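Local coordinates for putative Fe-S biosynthesis protein (Lactobacillus salivarius, PDB 2P2E), which is of unknown function but, by its family, is probably involved in the biosynthesis of iron-sulphur clusters, at residues A[13-16]-A[17-20]; A[36-40]-A[41-45]; A[52-55]-A[56-60]; A[83-86]-A[87-91]. One frame throughout, in Å; residues are numbered along the deposited sequence.

Interaction 1: A[13-16]-A[17-20]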
loop_
_atom_site.group_PDB
_atom_site.type_symbol
_atom_site.label_atom_id
_atom_site.label_comp_id
_atom_site.label_asym_id
_atom_site.label_seq_id
_atom_site.Cartn_x
_atom_site.Cartn_y
_atom_site.Cartn_z
ATOM N N LYS A 13 2.052 8.694 -11.166
ATOM C CA LYS A 13 1.446 10.001 -11.343
ATOM C C LYS A 13 0.242 10.156 -10.427
ATOM O O LYS A 13 0.074 11.196 -9.802
ATOM C CB LYS A 13 1.029 10.194 -12.807
ATOM C CG LYS A 13 0.519 11.600 -13.154
ATOM C CD LYS A 13 1.570 12.677 -12.857
ATOM C CE LYS A 13 1.199 14.048 -13.459
ATOM N NZ LYS A 13 -0.131 14.583 -12.990
ATOM N N LYS A 14 -0.582 9.117 -10.333
ATOM C CA LYS A 14 -1.770 9.162 -9.487
ATOM C C LYS A 14 -1.414 9.176 -7.999
ATOM O O LYS A 14 -2.253 9.496 -7.150
ATOM C CB LYS A 14 -2.670 7.961 -9.775
ATOM C CG LYS A 14 -3.923 7.899 -8.912
ATOM C CD LYS A 14 -4.493 6.486 -8.890
ATOM C CE LYS A 14 -5.815 6.398 -8.127
ATOM N NZ LYS A 14 -6.921 7.110 -8.844
ATOM N N LEU A 15 -0.172 8.818 -7.688
ATOM C CA LEU A 15 0.300 8.785 -6.313
ATOM C C LEU A 15 1.176 9.979 -6.012
ATOM O O LEU A 15 1.602 10.173 -4.879
ATOM C CB LEU A 15 1.092 7.503 -6.059
ATOM C CG LEU A 15 0.275 6.222 -5.859
ATOM C CD1 LEU A 15 1.176 4.991 -5.904
ATOM C CD2 LEU A 15 -0.454 6.308 -4.530
ATOM N N GLN A 16 1.426 10.786 -7.032
ATOM C CA GLN A 16 2.278 11.958 -6.909
ATOM C C GLN A 16 1.891 12.904 -5.773
ATOM O O GLN A 16 2.744 13.333 -4.993
ATOM C CB GLN A 16 2.272 12.704 -8.234
ATOM C CG GLN A 16 3.486 13.578 -8.480
ATOM C CD GLN A 16 3.634 13.936 -9.951
ATOM O OE1 GLN A 16 2.743 14.553 -10.548
ATOM N NE2 GLN A 16 4.755 13.534 -10.546
ATOM N N ARG A 17 0.601 13.214 -5.680
ATOM C CA ARG A 17 0.085 14.115 -4.648
ATOM C C ARG A 17 0.434 13.673 -3.227
ATOM O O ARG A 17 0.404 14.478 -2.294
ATOM C CB ARG A 17 -1.433 14.232 -4.768
ATOM C CG ARG A 17 -1.942 14.592 -6.156
ATOM C CD ARG A 17 -1.593 16.021 -6.531
ATOM N NE ARG A 17 -1.976 16.984 -5.497
ATOM C CZ ARG A 17 -3.223 17.348 -5.211
ATOM N NH1 ARG A 17 -4.244 16.837 -5.880
ATOM N NH2 ARG A 17 -3.449 18.220 -4.235
ATOM N N TYR A 18 0.757 12.394 -3.062
ATOM C CA TYR A 18 1.107 11.868 -1.746
ATOM C C TYR A 18 2.622 11.751 -1.582
ATOM O O TYR A 18 3.169 12.160 -0.564
ATOM C CB TYR A 18 0.455 10.502 -1.531
ATOM C CG TYR A 18 -1.044 10.499 -1.715
ATOM C CD1 TYR A 18 -1.882 11.160 -0.818
ATOM C CD2 TYR A 18 -1.625 9.837 -2.786
ATOM C CE1 TYR A 18 -3.263 11.162 -0.987
ATOM C CE2 TYR A 18 -2.998 9.832 -2.969
ATOM C CZ TYR A 18 -3.813 10.493 -2.067
ATOM O OH TYR A 18 -5.172 10.493 -2.266
ATOM N N THR A 19 3.305 11.202 -2.582
ATOM C CA THR A 19 4.752 11.078 -2.482
ATOM C C THR A 19 5.390 12.456 -2.374
ATOM O O THR A 19 6.525 12.572 -1.910
ATOM C CB THR A 19 5.381 10.329 -3.696
ATOM O OG1 THR A 19 4.861 10.854 -4.921
ATOM C CG2 THR A 19 5.109 8.837 -3.606
ATOM N N ASP A 20 4.663 13.490 -2.803
ATOM C CA ASP A 20 5.165 14.862 -2.737
ATOM C C ASP A 20 5.134 15.424 -1.323
ATOM O O ASP A 20 5.728 16.470 -1.057
ATOM C CB ASP A 20 4.372 15.799 -3.659
ATOM C CG ASP A 20 4.783 15.684 -5.120
ATOM O OD1 ASP A 20 5.913 15.242 -5.394
ATOM O OD2 ASP A 20 3.976 16.054 -5.996
#
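Leu15 and Gln16 offer their carbonyls to Tyr18, Thr19 and Asp20 toward the C-terminal end of helix 9-19, which is kinked at Arg17 and Tyr18, whose amides lack the bond to the residue four back. Leu15 O separately accepts from two donors. Thr19 N reaches it at 3.0 Å with the N-H almost straight (171°), whereas Tyr18 N, also 3.0 Å from Leu15 O, comes in from above the carbonyl plane. One residue on, Asp20 N bonds to Gln16 O at 2.9 Å. The side chain of Thr19 turns back over the same carbonyls: with chi1 47° its OG1 stands between backbone N and carbonyl carbon, 3.3 Å from both Leu15 O and Gln16 O, without a settled choice between them. Asp20 folds back too, and its OD2 lies 3.5 Å from Gln16 CG; the Gln16 amide and the Asp20 carboxylate are almost parallel in plane, only 13° apart. On the inner side Leu15 and Tyr18 cross at about a right angle, Leu15 CD2 meeting ring atom CD2 of Tyr18 at 4.1 Å. Both pack on Ile116 of strand 108-118, while the Lys14 amino group bonds to Ser98 O. Such a spread is typical of an amphipathic helix lying on a sheet, with Gln16 and Arg17 on the solvent side and Leu15 buried beneath.

Interaction 2: A[36-40]-A[41-45]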
loop_
_atom_site.group_PDB
_atom_site.type_symbol
_atom_site.label_atom_id
_atom_site.label_comp_id
_atom_site.label_asym_id
_atom_site.label_seq_id
_atom_site.Cartn_x
_atom_site.Cartn_y
_atom_site.Cartn_z
ATOM N N ALA A 36 -2.537 -0.657 15.174
ATOM C CA ALA A 36 -3.151 0.554 15.718
ATOM C C ALA A 36 -3.855 1.340 14.622
ATOM O O ALA A 36 -4.895 1.957 14.859
ATOM C CB ALA A 36 -2.096 1.436 16.389
ATOM N N LEU A 37 -3.298 1.304 13.418
ATOM C CA LEU A 37 -3.882 2.051 12.312
ATOM C C LEU A 37 -5.260 1.560 11.894
ATOM O O LEU A 37 -6.057 2.319 11.341
ATOM C CB LEU A 37 -2.916 2.085 11.120
ATOM C CG LEU A 37 -1.730 3.027 11.400
ATOM C CD1 LEU A 37 -0.704 2.351 12.331
ATOM C CD2 LEU A 37 -1.072 3.413 10.088
ATOM N N SER A 38 -5.559 0.300 12.158
ATOM C CA SER A 38 -6.882 -0.185 11.823
ATOM C C SER A 38 -7.921 0.603 12.651
ATOM O O SER A 38 -9.067 0.775 12.231
ATOM C CB SER A 38 -6.989 -1.667 12.146
ATOM O OG SER A 38 -8.330 -2.099 12.046
ATOM N N LYS A 39 -7.513 1.087 13.827
ATOM C CA LYS A 39 -8.408 1.840 14.713
ATOM C C LYS A 39 -8.659 3.249 14.214
ATOM O O LYS A 39 -9.464 3.999 14.789
ATOM C CB LYS A 39 -7.835 1.907 16.134
ATOM C CG LYS A 39 -7.843 0.570 16.873
ATOM C CD LYS A 39 -6.944 -0.485 16.190
ATOM C CE LYS A 39 -7.253 -1.895 16.728
ATOM N NZ LYS A 39 -6.289 -2.949 16.278
ATOM N N VAL A 40 -7.952 3.618 13.153
ATOM C CA VAL A 40 -8.115 4.938 12.561
ATOM C C VAL A 40 -8.755 4.727 11.192
ATOM O O VAL A 40 -8.395 3.792 10.464
ATOM C CB VAL A 40 -6.749 5.663 12.374
ATOM C CG1 VAL A 40 -6.965 6.994 11.652
ATOM C CG2 VAL A 40 -6.068 5.898 13.738
ATOM N N GLY A 41 -9.713 5.577 10.845
ATOM C CA GLY A 41 -10.364 5.452 9.552
ATOM C C GLY A 41 -11.086 4.139 9.283
ATOM O O GLY A 41 -10.978 3.170 10.043
ATOM N N VAL A 42 -11.822 4.133 8.170
ATOM C CA VAL A 42 -12.619 3.001 7.693
ATOM C C VAL A 42 -11.880 1.668 7.698
ATOM O O VAL A 42 -10.657 1.620 7.564
ATOM C CB VAL A 42 -13.103 3.259 6.251
ATOM C CG1 VAL A 42 -14.209 2.284 5.890
ATOM C CG2 VAL A 42 -13.577 4.714 6.115
ATOM N N CYS A 43 -12.631 0.579 7.835
ATOM C CA CYS A 43 -12.019 -0.740 7.858
ATOM C C CYS A 43 -12.918 -1.833 7.318
ATOM O O CYS A 43 -13.905 -2.219 7.942
ATOM C CB CYS A 43 -11.581 -1.102 9.283
ATOM S SG CYS A 43 -9.800 -0.919 9.525
ATOM N N SER A 44 -12.573 -2.326 6.142
ATOM C CA SER A 44 -13.327 -3.395 5.528
ATOM C C SER A 44 -12.465 -4.575 5.938
ATOM O O SER A 44 -11.557 -4.981 5.209
ATOM C CB SER A 44 -13.323 -3.208 4.014
ATOM O OG SER A 44 -13.313 -1.821 3.698
ATOM N N LEU A 45 -12.723 -5.104 7.125
ATOM C CA LEU A 45 -11.924 -6.206 7.632
ATOM C C LEU A 45 -12.052 -7.501 6.843
ATOM O O LEU A 45 -12.222 -8.568 7.428
ATOM C CB LEU A 45 -12.268 -6.449 9.100
ATOM C CG LEU A 45 -12.231 -5.167 9.939
ATOM C CD1 LEU A 45 -12.701 -5.484 11.344
ATOM C CD2 LEU A 45 -10.825 -4.566 9.967
HETATM O O HOH W 1 -11.334 1.912 12.437
HETATM O O HOH W 2 -8.290 1.348 9.108
#
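Cys43 points its side chain back at Ser38 and overlaps the serine's polar end: SG lies 3.1 Å from Ser38 OG and 3.3 Å from Ser38 O. On the serine, chi1 170° puts OG anti to the backbone N, on the side where it meets Cys43 SG. Leu45 approaches the same hydroxyl with one methyl, its CD2 4.1 Å from Ser38 OG, so that Ser38 has sulphur and leucine methyl as neighbours. Between these residues the chain swings round Val40 and Gly41. A short 3-10 segment, 37-39, leads into the bend, held by Lys39 N to Ala36 O at 2.9 Å. Gly41 then turns the chain with a positive phi of 60°, a conformation open to a residue without a beta carbon, while the CB of Val40 is directed away from 41-45. Two waters join the loop's carbonyls. Water 1 donates to Ser38 O at 2.5 Å and to Gly41 O at 2.7 Å, spanning the bend. Water 2 sits among several carbonyls and lies 2.8 Å from Val40 O and likewise 2.8 Å from Val42 O. Water bridges between carbonyls link the two halves of this surface loop. It connects strand 24-30 to strand 49-55: Val42 O accepts from Arg50, Cys43 packs against Arg50 and Asp31, and Leu37 packs on Tyr60 and Tyr64 of the loop that follows strand 49-55.

Interaction 3: A[52-55]-A[56-60]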
loop_
_atom_site.group_PDB
_atom_site.type_symbol
_atom_site.label_atom_id
_atom_site.label_comp_id
_atom_site.label_asym_id
_atom_site.label_seq_id
_atom_site.Cartn_x
_atom_site.Cartn_y
_atom_site.Cartn_z
ATOM N N LEU A 52 -2.445 2.804 2.301
ATOM C CA LEU A 52 -2.742 3.791 3.322
ATOM C C LEU A 52 -1.643 4.826 3.319
ATOM O O LEU A 52 -0.474 4.493 3.132
ATOM C CB LEU A 52 -2.777 3.146 4.706
ATOM C CG LEU A 52 -3.998 2.382 5.203
ATOM C CD1 LEU A 52 -4.574 1.518 4.095
ATOM C CD2 LEU A 52 -3.581 1.538 6.399
ATOM N N VAL A 53 -2.015 6.083 3.512
ATOM C CA VAL A 53 -1.029 7.138 3.591
ATOM C C VAL A 53 -1.229 7.806 4.940
ATOM O O VAL A 53 -2.332 8.228 5.302
ATOM C CB VAL A 53 -1.160 8.144 2.429
ATOM C CG1 VAL A 53 -2.589 8.478 2.206
ATOM C CG2 VAL A 53 -0.363 9.412 2.732
ATOM N N VAL A 54 -0.136 7.851 5.689
ATOM C CA VAL A 54 -0.101 8.425 7.015
ATOM C C VAL A 54 0.996 9.464 7.055
ATOM O O VAL A 54 1.675 9.689 6.058
ATOM C CB VAL A 54 0.248 7.358 8.050
ATOM C CG1 VAL A 54 -0.805 6.280 8.065
ATOM C CG2 VAL A 54 1.602 6.770 7.719
ATOM N N SER A 55 1.165 10.081 8.224
ATOM C CA SER A 55 2.203 11.081 8.440
ATOM C C SER A 55 3.283 10.435 9.292
ATOM O O SER A 55 3.034 9.458 10.000
ATOM C CB SER A 55 1.643 12.299 9.170
ATOM O OG SER A 55 0.576 12.887 8.452
ATOM N N LYS A 56 4.482 10.991 9.236
ATOM C CA LYS A 56 5.589 10.442 9.991
ATOM C C LYS A 56 5.411 10.579 11.495
ATOM O O LYS A 56 6.281 10.167 12.257
ATOM C CB LYS A 56 6.888 11.100 9.536
ATOM C CG LYS A 56 7.156 10.869 8.056
ATOM C CD LYS A 56 8.467 11.485 7.591
ATOM C CE LYS A 56 8.769 11.101 6.146
ATOM N NZ LYS A 56 9.958 11.847 5.616
ATOM N N ASP A 57 4.288 11.140 11.930
ATOM C CA ASP A 57 4.050 11.288 13.365
ATOM C C ASP A 57 3.164 10.176 13.938
ATOM O O ASP A 57 3.253 9.849 15.124
ATOM C CB ASP A 57 3.425 12.659 13.678
ATOM C CG ASP A 57 2.221 12.973 12.803
ATOM O OD1 ASP A 57 2.424 13.408 11.651
ATOM O OD2 ASP A 57 1.071 12.776 13.261
HETATM N N MSE A 58 2.317 9.595 13.097
HETATM C CA MSE A 58 1.422 8.527 13.528
HETATM C C MSE A 58 2.209 7.247 13.798
HETATM O O MSE A 58 3.258 7.014 13.199
HETATM C CB MSE A 58 0.351 8.310 12.457
HETATM C CG MSE A 58 -0.622 9.485 12.355
HETATM SE SE MSE A 58 -1.630 9.621 10.685
HETATM C CE MSE A 58 -1.092 11.435 10.154
ATOM N N ASP A 59 1.716 6.423 14.712
ATOM C CA ASP A 59 2.415 5.190 15.047
ATOM C C ASP A 59 2.127 4.030 14.103
ATOM O O ASP A 59 1.252 3.207 14.353
ATOM C CB ASP A 59 2.092 4.780 16.478
ATOM C CG ASP A 59 2.771 3.486 16.873
ATOM O OD1 ASP A 59 3.990 3.340 16.597
ATOM O OD2 ASP A 59 2.086 2.620 17.465
ATOM N N TYR A 60 2.896 3.973 13.026
ATOM C CA TYR A 60 2.754 2.946 12.016
ATOM C C TYR A 60 3.969 2.051 12.076
ATOM O O TYR A 60 3.982 0.966 11.515
ATOM C CB TYR A 60 2.690 3.605 10.644
ATOM C CG TYR A 60 3.971 4.312 10.269
ATOM C CD1 TYR A 60 5.002 3.632 9.633
ATOM C CD2 TYR A 60 4.167 5.654 10.587
ATOM C CE1 TYR A 60 6.205 4.267 9.315
ATOM C CE2 TYR A 60 5.369 6.303 10.281
ATOM C CZ TYR A 60 6.388 5.602 9.643
ATOM O OH TYR A 60 7.590 6.224 9.336
#
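Ser55 and Met58 (selenomethionine) are joined by the backbone bond of a type I beta turn that runs from one to the other: Met58 N donates to Ser55 O over 3.2 Å. The bond is somewhat bent (145° at the hydrogen), and the donor stands well above the carbonyl plane of Ser55, 55° out of it. A second, tighter bend follows at once, an inverse gamma turn centred on Asp59 with a weak bond of 3.1 Å from Tyr60 N to Met58 O. The apolar contacts centre on Val54, on which Met58 and Tyr60 each pack separately, through different atoms. The selenium of Met58 lies 3.9 Å from Val54 CB and 3.8 Å from Ser55 N, lying alongside the strand's last residues; the position of its CE methyl, pressed too close to Ser55, is doubtful. Val54 uses a different branch for the tyrosine, CG2 meeting Tyr60 CD2 at 4.0 Å. Tyr60 can lean back over the turn because its CG stands between backbone N and carbonyl carbon (chi1 65°), which also brings CE2 to within 3.9 Å of Ser55 O. Of the charged groups, Lys56 stretches out in an extended chain, and its NZ bonds to Ser22 O. The turn follows strand 49-55, which lies between strands 24-30 and 108-118: Val54 and Tyr60 rest on Val25, and Val53 pairs with Gln117 on the other flank.

Interaction 4: A[83-86]-A[87-91]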
loop_
_atom_site.group_PDB
_atom_site.type_symbol
_atom_site.label_atom_id
_atom_site.label_comp_id
_atom_site.label_asym_id
_atom_site.label_seq_id
_atom_site.Cartn_x
_atom_site.Cartn_y
_atom_site.Cartn_z
HETATM N N MSE A 83 3.325 -13.090 3.893
HETATM C CA MSE A 83 2.916 -14.400 3.400
HETATM C C MSE A 83 1.862 -14.296 2.306
HETATM O O MSE A 83 1.628 -15.253 1.561
HETATM C CB MSE A 83 2.384 -15.263 4.551
HETATM C CG MSE A 83 1.046 -14.824 5.127
HETATM SE SE MSE A 83 0.437 -16.016 6.571
HETATM C CE MSE A 83 0.417 -17.697 5.567
ATOM N N TYR A 84 1.235 -13.130 2.205
ATOM C CA TYR A 84 0.207 -12.926 1.198
ATOM C C TYR A 84 0.733 -12.172 -0.008
ATOM O O TYR A 84 -0.005 -11.895 -0.953
ATOM C CB TYR A 84 -0.971 -12.172 1.799
ATOM C CG TYR A 84 -1.677 -12.960 2.854
ATOM C CD1 TYR A 84 -2.177 -14.227 2.578
ATOM C CD2 TYR A 84 -1.835 -12.453 4.136
ATOM C CE1 TYR A 84 -2.818 -14.973 3.558
ATOM C CE2 TYR A 84 -2.478 -13.195 5.125
ATOM C CZ TYR A 84 -2.964 -14.453 4.832
ATOM O OH TYR A 84 -3.566 -15.205 5.817
HETATM N N MSE A 85 2.019 -11.859 0.013
HETATM C CA MSE A 85 2.604 -11.116 -1.081
HETATM C C MSE A 85 3.485 -11.953 -1.989
HETATM O O MSE A 85 3.609 -13.161 -1.831
HETATM C CB MSE A 85 3.391 -9.931 -0.522
HETATM C CG MSE A 85 2.553 -8.994 0.333
HETATM SE SE MSE A 85 3.645 -7.682 1.275
HETATM C CE MSE A 85 2.248 -6.821 2.334
ATOM N N ASP A 86 4.099 -11.267 -2.941
ATOM C CA ASP A 86 4.992 -11.858 -3.932
ATOM C C ASP A 86 6.321 -11.107 -3.807
ATOM O O ASP A 86 6.348 -9.952 -3.372
ATOM C CB ASP A 86 4.405 -11.616 -5.313
ATOM C CG ASP A 86 4.625 -12.755 -6.240
ATOM O OD1 ASP A 86 5.809 -13.042 -6.525
ATOM O OD2 ASP A 86 3.614 -13.354 -6.683
ATOM N N ASP A 87 7.420 -11.744 -4.192
ATOM C CA ASP A 87 8.725 -11.091 -4.096
ATOM C C ASP A 87 8.870 -9.915 -5.053
ATOM O O ASP A 87 9.514 -8.915 -4.742
ATOM C CB ASP A 87 9.837 -12.107 -4.350
ATOM C CG ASP A 87 9.940 -13.130 -3.241
ATOM O OD1 ASP A 87 10.242 -12.738 -2.088
ATOM O OD2 ASP A 87 9.716 -14.326 -3.513
ATOM N N ASN A 88 8.262 -10.037 -6.219
ATOM C CA ASN A 88 8.334 -8.977 -7.195
ATOM C C ASN A 88 6.924 -8.639 -7.605
ATOM O O ASN A 88 6.298 -9.383 -8.355
ATOM C CB ASN A 88 9.125 -9.441 -8.405
ATOM C CG ASN A 88 9.661 -8.287 -9.218
ATOM O OD1 ASN A 88 10.362 -7.418 -8.693
ATOM N ND2 ASN A 88 9.340 -8.267 -10.504
HETATM N N MSE A 89 6.420 -7.519 -7.115
HETATM C CA MSE A 89 5.065 -7.135 -7.438
HETATM C C MSE A 89 4.980 -5.897 -8.285
HETATM O O MSE A 89 5.971 -5.224 -8.528
HETATM C CB MSE A 89 4.283 -6.920 -6.166
HETATM C CG MSE A 89 4.218 -8.141 -5.311
HETATM SE SE MSE A 89 3.434 -7.696 -3.616
HETATM C CE MSE A 89 5.001 -6.986 -2.738
ATOM N N LYS A 90 3.769 -5.581 -8.708
ATOM C CA LYS A 90 3.560 -4.430 -9.554
ATOM C C LYS A 90 2.263 -3.709 -9.255
ATOM O O LYS A 90 1.242 -4.326 -8.966
ATOM C CB LYS A 90 3.570 -4.883 -11.008
ATOM C CG LYS A 90 3.465 -3.789 -12.049
ATOM C CD LYS A 90 3.619 -4.414 -13.431
ATOM C CE LYS A 90 3.727 -3.379 -14.532
ATOM N NZ LYS A 90 3.964 -4.004 -15.881
ATOM N N ILE A 91 2.329 -2.389 -9.320
ATOM C CA ILE A 91 1.178 -1.535 -9.113
ATOM C C ILE A 91 0.982 -0.805 -10.427
ATOM O O ILE A 91 1.872 -0.102 -10.893
ATOM C CB ILE A 91 1.431 -0.524 -7.996
ATOM C CG1 ILE A 91 1.598 -1.276 -6.673
ATOM C CG2 ILE A 91 0.294 0.495 -7.936
ATOM C CD1 ILE A 91 1.908 -0.393 -5.497
#
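A local packing contact joins Met85 and Asp86 to Met89 where the loop after strand 75-77 enters strand 88-93, both methionines being selenomethionines. The side chain of Met89 bends at chi3 (-82°) and lies over the Asp86 backbone. Its CG comes within 3.5 Å of Asp86 CB, its selenium within 3.7 Å of Asp86 N, and its CE within 3.3 Å of Asp86 O. The selenium also meets Met85 CB at 3.8 Å, although the rest of the extended Met85 chain runs away toward Phe49 and Leu3. Strand 88-93 pairs on one flank with 100-104 and on the other with 4-7, helping to close the sheet of this beta-barrel protein; Asp87 and Met89 already bond through their backbones to Lys4. Asp86, buried, turns its carboxylate away from the methionines, and OD2 is gripped by two partners, Ser107 OG and Asn106 N. Asn88 reaches the same loop, between strands 100-104 and 108-118, through ND2, bonded to Asp105 OD2. Two aspartates in a row would bring like charges near each other if both are ionised, Asp86 OD1 and Asp87 OD2 being 5.1 Å apart; the bonds to Ser107 and Asn106 would help to stabilise the buried one.

Overall arrangement
From the N terminus the four contacts follow in series, none nested in or crossing another. Interaction 1 lies within helix 9-19 and runs toward its C-terminal end. Interaction 2 curls up the loop between strands 24-30 and 49-55, and interaction 3 turns the chain at the far end of the second of these. These two touch directly, Leu37 CD2 meeting Val54 CG1 at 3.5 Å. Interaction 1 touches interaction 3 alone, Tyr18 packing on Val53, and stays about 13 Å from interaction 2 at the nearest atoms. Interaction 4, where strand 88-93 begins, reaches the same sheet as interaction 3 from across the chain's centre, their centres about 22 Å apart.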